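Local atomic coordinates of superoxide dismutase [Mn/Fe] (Porphyromonas gingivalis, PDB entry 1UES), a protein that catalyses the dismutation of superoxide radicals to molecular oxygen and hydrogen peroxide, using one manganese or iron ion in each subunit of a homodimer. Residues 17-27 with 157-167; 6-15 with 75-83. The protein carries 1 engineered substitution. All coordinates share one frame; numbering follows the deposited sequence.

Contact 1: 17-27 with 157-167; sequences PVISKETVEFH and DVWEHAYYLTY. With MN (manganese (II) ion), chain E.
The imidazole of H27 has H161 CD2 over one face and D157 OD2 at its edge, in the ring plane. H161 presents its edge to that face in an offset edge-to-face pair (centroids 4.6 Å apart, planes at 70°), and W159 CB lies over the rim of one H161 face. H27 NE2 and H161 NE2 approach to 3.2 Å because both bind manganese, which H27 NE2 meets at 2.2 Å and D157 OD2 at 2.1 Å; H74 and water 5 complete the site. H27 CG stands anti to the backbone N (chi1 -160°), which carries NE2 to the metal. This is the metal site of the iron/manganese superoxide dismutases, built from the alpha-hairpin and C-terminal domains. Water 4 accepts from H27 ND1 in the ring plane at 2.8 Å and donates to A162 O, a bridge that should limit ring rotation. H161 ND1 is hydrogen-bonded to E160 of the second subunit. Toward the start of helix 21-42, waters bridge polar groups: water 2 joins S20 N, T23 OG1 and T166 OG1, and water 3 links T23 OG1 to H161 O and L165 N. S20 OG caps the helix, accepting from T23 N (3.0 Å, 161°), while T23 OG1 lies 3.8 Å from L165 CB.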
loop_
_atom_site.group_PDB
_atom_site.type_symbol
_atom_site.label_atom_id
_atom_site.label_comp_id
_atom_site.label_asym_id
_atom_site.label_seq_id
_atom_site.Cartn_x
_atom_site.Cartn_y
_atom_site.Cartn_z
ATOM N N PRO A 17 -17.129 -7.197 13.561
ATOM C CA PRO A 17 -15.732 -7.534 13.273
ATOM C C PRO A 17 -15.097 -7.096 11.960
ATOM O O PRO A 17 -13.872 -7.239 11.794
ATOM C CB PRO A 17 -15.750 -9.037 13.312
ATOM C CG PRO A 17 -17.032 -9.353 12.633
ATOM C CD PRO A 17 -18.010 -8.311 13.171
ATOM N N VAL A 18 -15.919 -6.584 11.060
ATOM C CA VAL A 18 -15.494 -6.192 9.709
ATOM C C VAL A 18 -14.415 -5.099 9.734
ATOM O O VAL A 18 -13.449 -5.145 8.962
ATOM C CB VAL A 18 -16.725 -5.788 8.870
ATOM C CG1 VAL A 18 -16.289 -5.455 7.427
ATOM C CG2 VAL A 18 -17.753 -6.947 8.865
ATOM N N ILE A 19 -14.629 -4.111 10.590
ATOM C CA ILE A 19 -13.642 -3.065 10.840
ATOM C C ILE A 19 -13.710 -3.055 12.371
ATOM O O ILE A 19 -14.641 -2.503 12.959
ATOM C CB ILE A 19 -14.037 -1.683 10.254
ATOM C CG1 ILE A 19 -14.154 -1.794 8.730
ATOM C CG2 ILE A 19 -12.929 -0.643 10.561
ATOM C CD1 ILE A 19 -14.495 -0.486 8.023
ATOM N N SER A 20 -12.736 -3.721 12.984
ATOM C CA SER A 20 -12.661 -3.886 14.432
ATOM C C SER A 20 -12.428 -2.577 15.145
ATOM O O SER A 20 -12.059 -1.575 14.537
ATOM C CB SER A 20 -11.541 -4.850 14.798
ATOM O OG SER A 20 -10.292 -4.211 14.613
ATOM N N LYS A 21 -12.635 -2.606 16.451
ATOM C CA LYS A 21 -12.438 -1.433 17.276
ATOM C C LYS A 21 -10.969 -1.010 17.166
ATOM O O LYS A 21 -10.662 0.171 17.074
ATOM C CB LYS A 21 -12.816 -1.738 18.733
ATOM C CG LYS A 21 -12.127 -0.819 19.722
ATOM C CD LYS A 21 -12.455 -1.143 21.180
ATOM C CE LYS A 21 -12.062 0.061 22.080
ATOM N NZ LYS A 21 -13.211 0.999 22.201
ATOM N N GLU A 22 -10.068 -1.983 17.144
ATOM C CA GLU A 22 -8.649 -1.701 17.050
ATOM C C GLU A 22 -8.342 -1.057 15.698
ATOM O O GLU A 22 -7.561 -0.104 15.613
ATOM C CB GLU A 22 -7.859 -3.008 17.238
ATOM C CG GLU A 22 -7.993 -3.631 18.661
ATOM C CD GLU A 22 -9.217 -4.583 18.877
ATOM O OE1 GLU A 22 -10.112 -4.739 17.993
ATOM O OE2 GLU A 22 -9.283 -5.191 19.996
ATOM N N THR A 23 -8.957 -1.579 14.642
ATOM C CA THR A 23 -8.737 -0.988 13.322
ATOM C C THR A 23 -9.271 0.439 13.274
ATOM O O THR A 23 -8.588 1.332 12.737
ATOM C CB THR A 23 -9.344 -1.865 12.223
ATOM O OG1 THR A 23 -8.528 -3.031 12.125
ATOM C CG2 THR A 23 -9.294 -1.173 10.852
ATOM N N VAL A 24 -10.461 0.684 13.809
ATOM C CA VAL A 24 -10.980 2.056 13.809
ATOM C C VAL A 24 -9.997 2.974 14.575
ATOM O O VAL A 24 -9.674 4.090 14.122
ATOM C CB VAL A 24 -12.389 2.130 14.466
ATOM C CG1 VAL A 24 -12.798 3.579 14.658
ATOM C CG2 VAL A 24 -13.406 1.388 13.612
ATOM N N GLU A 25 -9.496 2.508 15.721
ATOM C CA GLU A 25 -8.546 3.312 16.498
ATOM C C GLU A 25 -7.301 3.734 15.668
ATOM O O GLU A 25 -6.865 4.891 15.725
ATOM C CB GLU A 25 -8.140 2.548 17.780
ATOM C CG GLU A 25 -6.767 2.916 18.305
ATOM C CD GLU A 25 -6.506 2.415 19.712
ATOM O OE1 GLU A 25 -5.438 2.765 20.292
ATOM O OE2 GLU A 25 -7.370 1.666 20.238
ATOM N N PHE A 26 -6.718 2.829 14.884
ATOM C CA PHE A 26 -5.566 3.211 14.089
ATOM C C PHE A 26 -5.949 3.871 12.755
ATOM O O PHE A 26 -5.359 4.874 12.344
ATOM C CB PHE A 26 -4.682 1.974 13.817
ATOM C CG PHE A 26 -3.962 1.510 15.031
ATOM C CD1 PHE A 26 -2.821 2.191 15.448
ATOM C CD2 PHE A 26 -4.453 0.467 15.800
ATOM C CE1 PHE A 26 -2.165 1.852 16.634
ATOM C CE2 PHE A 26 -3.817 0.106 16.995
ATOM C CZ PHE A 26 -2.665 0.804 17.418
ATOM N N HIS A 27 -6.940 3.297 12.084
ATOM C CA HIS A 27 -7.336 3.796 10.764
ATOM C C HIS A 27 -7.869 5.221 10.848
ATOM O O HIS A 27 -7.398 6.119 10.130
ATOM C CB HIS A 27 -8.385 2.838 10.151
ATOM C CG HIS A 27 -8.507 2.969 8.670
ATOM N ND1 HIS A 27 -9.319 2.158 7.907
ATOM C CD2 HIS A 27 -7.875 3.793 7.808
ATOM C CE1 HIS A 27 -9.179 2.474 6.633
ATOM N NE2 HIS A 27 -8.299 3.453 6.552
ATOM N N ASP A 157 -11.774 0.760 0.805
ATOM C CA ASP A 157 -10.361 1.099 0.944
ATOM C C ASP A 157 -9.566 -0.198 0.831
ATOM O O ASP A 157 -9.812 -1.136 1.617
ATOM C CB ASP A 157 -10.188 1.703 2.327
ATOM C CG ASP A 157 -8.820 2.288 2.567
ATOM O OD1 ASP A 157 -7.969 2.237 1.659
ATOM O OD2 ASP A 157 -8.664 2.791 3.711
ATOM N N VAL A 158 -8.632 -0.275 -0.127
ATOM C CA VAL A 158 -7.832 -1.484 -0.231
ATOM C C VAL A 158 -6.390 -1.255 0.140
ATOM O O VAL A 158 -5.511 -2.064 -0.171
ATOM C CB VAL A 158 -8.011 -2.253 -1.581
ATOM C CG1 VAL A 158 -9.503 -2.637 -1.734
ATOM C CG2 VAL A 158 -7.549 -1.402 -2.769
ATOM N N TRP A 159 -6.170 -0.140 0.847
ATOM C CA TRP A 159 -4.852 0.113 1.426
ATOM C C TRP A 159 -4.843 -1.012 2.477
ATOM O O TRP A 159 -5.850 -1.271 3.108
ATOM C CB TRP A 159 -4.808 1.460 2.160
ATOM C CG TRP A 159 -4.473 2.610 1.253
ATOM C CD1 TRP A 159 -5.213 3.062 0.208
ATOM C CD2 TRP A 159 -3.318 3.437 1.332
ATOM N NE1 TRP A 159 -4.589 4.132 -0.390
ATOM C CE2 TRP A 159 -3.414 4.388 0.281
ATOM C CE3 TRP A 159 -2.201 3.472 2.189
ATOM C CZ2 TRP A 159 -2.426 5.376 0.059
ATOM C CZ3 TRP A 159 -1.213 4.461 1.976
ATOM C CH2 TRP A 159 -1.340 5.401 0.908
ATOM N N GLU A 160 -3.726 -1.714 2.603
ATOM C CA GLU A 160 -3.669 -2.813 3.559
ATOM C C GLU A 160 -4.000 -2.451 4.991
ATOM O O GLU A 160 -4.534 -3.282 5.726
ATOM C CB GLU A 160 -2.286 -3.490 3.467
ATOM C CG GLU A 160 -2.082 -4.171 2.122
ATOM C CD GLU A 160 -0.723 -4.818 1.984
ATOM O OE1 GLU A 160 0.283 -4.145 2.293
ATOM O OE2 GLU A 160 -0.667 -6.002 1.590
ATOM N N HIS A 161 -3.721 -1.218 5.408
ATOM C CA HIS A 161 -4.038 -0.828 6.781
ATOM C C HIS A 161 -5.562 -0.897 7.084
ATOM O O HIS A 161 -5.969 -0.972 8.214
ATOM C CB HIS A 161 -3.484 0.582 7.103
ATOM C CG HIS A 161 -4.100 1.694 6.316
ATOM N ND1 HIS A 161 -3.348 2.546 5.543
ATOM C CD2 HIS A 161 -5.382 2.147 6.230
ATOM C CE1 HIS A 161 -4.118 3.473 5.014
ATOM N NE2 HIS A 161 -5.357 3.258 5.409
ATOM N N ALA A 162 -6.392 -0.922 6.053
ATOM C CA ALA A 162 -7.825 -0.969 6.256
ATOM C C ALA A 162 -8.285 -2.328 6.739
ATOM O O ALA A 162 -9.326 -2.441 7.312
ATOM C CB ALA A 162 -8.534 -0.616 4.948
ATOM N N TYR A 163 -7.467 -3.356 6.548
ATOM C CA TYR A 163 -7.961 -4.685 6.892
ATOM C C TYR A 163 -6.908 -5.624 7.430
ATOM O O TYR A 163 -7.242 -6.706 7.892
ATOM C CB TYR A 163 -8.584 -5.337 5.623
ATOM C CG TYR A 163 -7.663 -5.464 4.406
ATOM C CD1 TYR A 163 -6.730 -6.521 4.308
ATOM C CD2 TYR A 163 -7.675 -4.526 3.374
ATOM C CE1 TYR A 163 -5.850 -6.631 3.222
ATOM C CE2 TYR A 163 -6.812 -4.612 2.295
ATOM C CZ TYR A 163 -5.891 -5.677 2.213
ATOM O OH TYR A 163 -5.070 -5.854 1.131
ATOM N N TYR A 164 -5.647 -5.237 7.404
ATOM C CA TYR A 164 -4.620 -6.186 7.803
ATOM C C TYR A 164 -4.708 -6.742 9.221
ATOM O O TYR A 164 -4.392 -7.907 9.459
ATOM C CB TYR A 164 -3.230 -5.582 7.566
ATOM C CG TYR A 164 -2.270 -6.643 7.108
ATOM C CD1 TYR A 164 -2.301 -7.100 5.802
ATOM C CD2 TYR A 164 -1.400 -7.256 8.000
ATOM C CE1 TYR A 164 -1.488 -8.160 5.370
ATOM C CE2 TYR A 164 -0.576 -8.317 7.584
ATOM C CZ TYR A 164 -0.640 -8.764 6.257
ATOM O OH TYR A 164 0.091 -9.867 5.844
ATOM N N LEU A 165 -5.142 -5.925 10.163
ATOM C CA LEU A 165 -5.168 -6.408 11.550
ATOM C C LEU A 165 -6.111 -7.569 11.729
ATOM O O LEU A 165 -5.842 -8.457 12.550
ATOM C CB LEU A 165 -5.566 -5.304 12.520
ATOM C CG LEU A 165 -4.594 -4.133 12.711
ATOM C CD1 LEU A 165 -5.146 -3.187 13.792
ATOM C CD2 LEU A 165 -3.223 -4.632 13.100
ATOM N N THR A 166 -7.193 -7.580 10.960
ATOM C CA THR A 166 -8.199 -8.644 11.083
ATOM C C THR A 166 -8.114 -9.723 9.997
ATOM O O THR A 166 -8.354 -10.905 10.275
ATOM C CB THR A 166 -9.643 -8.035 11.053
ATOM O OG1 THR A 166 -9.842 -7.182 12.193
ATOM C CG2 THR A 166 -10.697 -9.125 11.072
ATOM N N TYR A 167 -7.814 -9.313 8.766
ATOM C CA TYR A 167 -7.787 -10.213 7.610
ATOM C C TYR A 167 -6.435 -10.551 7.028
ATOM O O TYR A 167 -6.347 -11.421 6.147
ATOM C CB TYR A 167 -8.597 -9.613 6.476
ATOM C CG TYR A 167 -10.044 -9.402 6.803
ATOM C CD1 TYR A 167 -10.994 -10.358 6.443
ATOM C CD2 TYR A 167 -10.475 -8.267 7.513
ATOM C CE1 TYR A 167 -12.331 -10.209 6.776
ATOM C CE2 TYR A 167 -11.828 -8.114 7.849
ATOM C CZ TYR A 167 -12.744 -9.090 7.485
ATOM O OH TYR A 167 -14.091 -8.983 7.831
HETATM MN MN MN E . -7.316 4.022 4.681
HETATM O O HOH W 1 -10.783 -4.514 8.669
HETATM O O HOH W 2 -10.435 -4.735 11.402
HETATM O O HOH W 3 -6.402 -3.270 9.951
HETATM O O HOH W 4 -10.856 -0.188 7.850
HETATM O O HOH W 5 -6.503 4.469 2.643
#

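Contact 2: 6-15 with 75-83; sequences ISLPYAVDAL and NLYFTQFRP
I6 meets N75 through its CG2 branch, which lies 3.3 Å from N75 OD1, and its CD1 reaches on toward F78 CB and T79 CG2. A water clasps the same pair, accepting from I6 N and donating to N75 OD1 at 2.7 Å, so that amide oxygen has a polar partner as well as an apolar neighbour. Two residues on, L8 sets CD2 against F78 CB at 3.7 Å, while L8 also packs on V24 and H28 of helix 21-42. P9 lies over one face of the R82 guanidinium, with CB 3.4 Å from NH2; the two side chains cross at about a right angle.

Y10 supplies the direct hydrogen bond of the contact, OH donating to F78 O at 2.8 Å. Its chi1 of 42° places the ring between the backbone N and carbonyl carbon and directs the hydroxyl to the end of helix 62-79. The acceptor lies at the ring edge, and the donor is tilted 25° from the carbonyl plane. At the end of the type I turn A11-A14, A14 CB lies 4.0 Å from P83 CG, and beyond it L15 CD1 packs against F81 CB at 3.7 Å.

R82 bends at chi2 (-71°), and its NH1 donates to both F81 O, at 2.9 Å, and T79 O. With two carbonyls gripping one nitrogen, F81 O nearly in the guanidinium plane and T79 O tilted from it, the orientation of the group is set and one face is turned to P9. This is consistent with a cation that interacts favourably with the carbonyls at and just after the C-terminal end of helix 62-79, while its flat, weakly hydrated face packs on the proline ring.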
loop_
_atom_site.group_PDB
_atom_site.type_symbol
_atom_site.label_atom_id
_atom_site.label_comp_id
_atom_site.label_asym_id
_atom_site.label_seq_id
_atom_site.Cartn_x
_atom_site.Cartn_y
_atom_site.Cartn_z
ATOM N N ILE A 6 -12.712 14.072 11.180
ATOM C CA ILE A 6 -14.134 13.874 11.375
ATOM C C ILE A 6 -14.501 13.047 12.616
ATOM O O ILE A 6 -13.774 12.167 13.057
ATOM C CB ILE A 6 -14.795 13.240 10.141
ATOM C CG1 ILE A 6 -14.138 11.892 9.826
ATOM C CG2 ILE A 6 -14.680 14.183 8.950
ATOM C CD1 ILE A 6 -15.000 11.030 9.001
ATOM N N SER A 7 -15.636 13.381 13.200
ATOM C CA SER A 7 -16.108 12.649 14.361
ATOM C C SER A 7 -16.927 11.533 13.727
ATOM O O SER A 7 -17.625 11.776 12.759
ATOM C CB SER A 7 -16.991 13.558 15.211
ATOM O OG SER A 7 -18.118 13.938 14.447
ATOM N N LEU A 8 -16.818 10.311 14.241
ATOM C CA LEU A 8 -17.558 9.185 13.672
ATOM C C LEU A 8 -19.014 9.218 14.103
ATOM O O LEU A 8 -19.313 9.596 15.230
ATOM C CB LEU A 8 -16.927 7.867 14.100
ATOM C CG LEU A 8 -15.515 7.669 13.577
ATOM C CD1 LEU A 8 -14.953 6.448 14.250
ATOM C CD2 LEU A 8 -15.516 7.505 12.046
ATOM N N PRO A 9 -19.938 8.824 13.205
ATOM C CA PRO A 9 -21.378 8.806 13.469
ATOM C C PRO A 9 -21.858 7.578 14.235
ATOM O O PRO A 9 -23.067 7.377 14.389
ATOM C CB PRO A 9 -22.004 8.891 12.073
ATOM C CG PRO A 9 -20.958 8.451 11.122
ATOM C CD PRO A 9 -19.631 8.379 11.833
ATOM N N TYR A 10 -20.904 6.791 14.720
ATOM C CA TYR A 10 -21.180 5.569 15.479
ATOM C C TYR A 10 -20.044 5.309 16.470
ATOM O O TYR A 10 -18.982 5.926 16.390
ATOM C CB TYR A 10 -21.307 4.385 14.513
ATOM C CG TYR A 10 -20.273 4.389 13.422
ATOM C CD1 TYR A 10 -18.960 3.963 13.672
ATOM C CD2 TYR A 10 -20.590 4.835 12.145
ATOM C CE1 TYR A 10 -17.993 3.991 12.690
ATOM C CE2 TYR A 10 -19.634 4.870 11.142
ATOM C CZ TYR A 10 -18.329 4.452 11.422
ATOM O OH TYR A 10 -17.357 4.592 10.472
ATOM N N ALA A 11 -20.278 4.394 17.415
ATOM C CA ALA A 11 -19.300 4.034 18.432
ATOM C C ALA A 11 -18.121 3.362 17.733
ATOM O O ALA A 11 -18.317 2.729 16.684
ATOM C CB ALA A 11 -19.942 3.072 19.421
ATOM N N VAL A 12 -16.919 3.487 18.293
ATOM C CA VAL A 12 -15.740 2.904 17.639
ATOM C C VAL A 12 -15.751 1.393 17.463
ATOM O O VAL A 12 -14.951 0.865 16.676
ATOM C CB VAL A 12 -14.425 3.296 18.321
ATOM C CG1 VAL A 12 -14.267 4.802 18.294
ATOM C CG2 VAL A 12 -14.375 2.757 19.740
ATOM N N ASP A 13 -16.628 0.689 18.178
ATOM C CA ASP A 13 -16.687 -0.761 18.028
ATOM C C ASP A 13 -17.926 -1.179 17.248
ATOM O O ASP A 13 -18.219 -2.366 17.118
ATOM C CB ASP A 13 -16.682 -1.432 19.419
ATOM C CG ASP A 13 -17.940 -1.119 20.240
ATOM O OD1 ASP A 13 -18.656 -0.147 19.919
ATOM O OD2 ASP A 13 -18.229 -1.860 21.222
ATOM N N ALA A 14 -18.652 -0.204 16.707
ATOM C CA ALA A 14 -19.892 -0.491 15.982
ATOM C C ALA A 14 -19.771 -1.317 14.692
ATOM O O ALA A 14 -20.735 -1.961 14.293
ATOM C CB ALA A 14 -20.636 0.826 15.693
ATOM N N LEU A 15 -18.604 -1.291 14.039
ATOM C CA LEU A 15 -18.405 -2.044 12.790
ATOM C C LEU A 15 -17.651 -3.361 12.965
ATOM O O LEU A 15 -17.394 -4.063 11.985
ATOM C CB LEU A 15 -17.679 -1.186 11.730
ATOM C CG LEU A 15 -18.249 0.235 11.591
ATOM C CD1 LEU A 15 -17.411 1.009 10.588
ATOM C CD2 LEU A 15 -19.707 0.210 11.123
ATOM N N ASN A 75 -13.157 10.374 4.657
ATOM C CA ASN A 75 -14.368 11.003 5.153
ATOM C C ASN A 75 -15.606 10.321 4.609
ATOM O O ASN A 75 -16.532 10.054 5.362
ATOM C CB ASN A 75 -14.381 12.500 4.839
ATOM C CG ASN A 75 -13.387 13.279 5.696
ATOM O OD1 ASN A 75 -12.793 12.725 6.627
ATOM N ND2 ASN A 75 -13.211 14.572 5.394
ATOM N N LEU A 76 -15.624 10.021 3.315
ATOM C CA LEU A 76 -16.742 9.322 2.707
ATOM C C LEU A 76 -16.788 7.855 3.157
ATOM O O LEU A 76 -17.845 7.275 3.394
ATOM C CB LEU A 76 -16.602 9.394 1.187
ATOM C CG LEU A 76 -16.742 10.834 0.651
ATOM C CD1 LEU A 76 -16.275 10.896 -0.776
ATOM C CD2 LEU A 76 -18.204 11.312 0.773
ATOM N N TYR A 77 -15.624 7.237 3.261
ATOM C CA TYR A 77 -15.561 5.848 3.654
ATOM C C TYR A 77 -16.142 5.619 5.056
ATOM O O TYR A 77 -17.065 4.825 5.251
ATOM C CB TYR A 77 -14.082 5.402 3.559
ATOM C CG TYR A 77 -13.756 4.047 4.144
ATOM C CD1 TYR A 77 -13.915 2.888 3.390
ATOM C CD2 TYR A 77 -13.166 3.940 5.415
ATOM C CE1 TYR A 77 -13.485 1.644 3.875
ATOM C CE2 TYR A 77 -12.726 2.702 5.907
ATOM C CZ TYR A 77 -12.885 1.562 5.121
ATOM O OH TYR A 77 -12.338 0.363 5.524
ATOM N N PHE A 78 -15.667 6.349 6.048
ATOM C CA PHE A 78 -16.192 6.085 7.379
ATOM C C PHE A 78 -17.649 6.477 7.506
ATOM O O PHE A 78 -18.390 5.843 8.232
ATOM C CB PHE A 78 -15.390 6.807 8.449
ATOM C CG PHE A 78 -14.020 6.230 8.656
ATOM C CD1 PHE A 78 -12.894 6.999 8.378
ATOM C CD2 PHE A 78 -13.862 4.913 9.094
ATOM C CE1 PHE A 78 -11.633 6.475 8.527
ATOM C CE2 PHE A 78 -12.565 4.378 9.238
ATOM C CZ PHE A 78 -11.477 5.166 8.956
ATOM N N THR A 79 -18.076 7.501 6.801
ATOM C CA THR A 79 -19.467 7.901 6.991
ATOM C C THR A 79 -20.508 7.050 6.284
ATOM O O THR A 79 -21.708 7.227 6.516
ATOM C CB THR A 79 -19.690 9.386 6.638
ATOM O OG1 THR A 79 -19.256 9.665 5.303
ATOM C CG2 THR A 79 -18.959 10.250 7.629
ATOM N N GLN A 80 -20.080 6.088 5.478
ATOM C CA GLN A 80 -21.068 5.305 4.755
ATOM C C GLN A 80 -21.443 4.012 5.449
ATOM O O GLN A 80 -22.304 3.290 4.954
ATOM C CB GLN A 80 -20.570 4.985 3.343
ATOM C CG GLN A 80 -19.463 3.933 3.346
ATOM C CD GLN A 80 -18.545 3.936 2.131
ATOM O OE1 GLN A 80 -18.702 4.694 1.158
ATOM N NE2 GLN A 80 -17.553 3.065 2.186
ATOM N N PHE A 81 -20.807 3.743 6.577
ATOM C CA PHE A 81 -21.040 2.501 7.326
ATOM C C PHE A 81 -21.883 2.686 8.572
ATOM O O PHE A 81 -21.833 3.737 9.207
ATOM C CB PHE A 81 -19.687 1.885 7.755
ATOM C CG PHE A 81 -18.774 1.532 6.619
ATOM C CD1 PHE A 81 -19.229 0.805 5.521
ATOM C CD2 PHE A 81 -17.423 1.890 6.667
ATOM C CE1 PHE A 81 -18.349 0.437 4.491
ATOM C CE2 PHE A 81 -16.542 1.524 5.646
ATOM C CZ PHE A 81 -17.000 0.801 4.561
ATOM N N ARG A 82 -22.652 1.648 8.920
ATOM C CA ARG A 82 -23.466 1.642 10.119
ATOM C C ARG A 82 -23.759 0.220 10.520
ATOM O O ARG A 82 -23.760 -0.675 9.682
ATOM C CB ARG A 82 -24.837 2.313 9.894
ATOM C CG ARG A 82 -24.800 3.818 9.640
ATOM C CD ARG A 82 -24.443 4.586 10.911
ATOM N NE ARG A 82 -24.717 6.017 10.753
ATOM C CZ ARG A 82 -24.056 6.814 9.917
ATOM N NH1 ARG A 82 -23.076 6.322 9.165
ATOM N NH2 ARG A 82 -24.390 8.101 9.819
ATOM N N PRO A 83 -23.948 -0.011 11.826
ATOM C CA PRO A 83 -24.275 -1.360 12.283
ATOM C C PRO A 83 -25.785 -1.529 12.024
ATOM O O PRO A 83 -26.512 -0.537 11.850
ATOM C CB PRO A 83 -23.964 -1.316 13.772
ATOM C CG PRO A 83 -24.234 0.109 14.166
ATOM C CD PRO A 83 -23.830 0.938 12.949
HETATM O O HOH W 6 -11.215 13.632 8.674
#

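From the N terminus the chain runs through 6-15, in the loop before helix 21-42, and, one residue later, into 17-27, which leads through a short loop into the first residues of that helix. Contact 2 closes a loop of 59 intervening residues, mostly helical, by bringing 75-83 at the end of helix 62-79 back to this N-terminal loop. Contact 1 spans 129 residues, including the three-stranded antiparallel sheet, and returns with 157-167. The two closures cross, since 75-83 falls between the segments of contact 1. They touch directly, I19 CD1 lying 3.4 Å from Y77 OH and V24 CG1 3.6 Å from L8 CD1. Contact 2 ties parts of the alpha-hairpin domain together; contact 1 joins that domain to the C-terminal one.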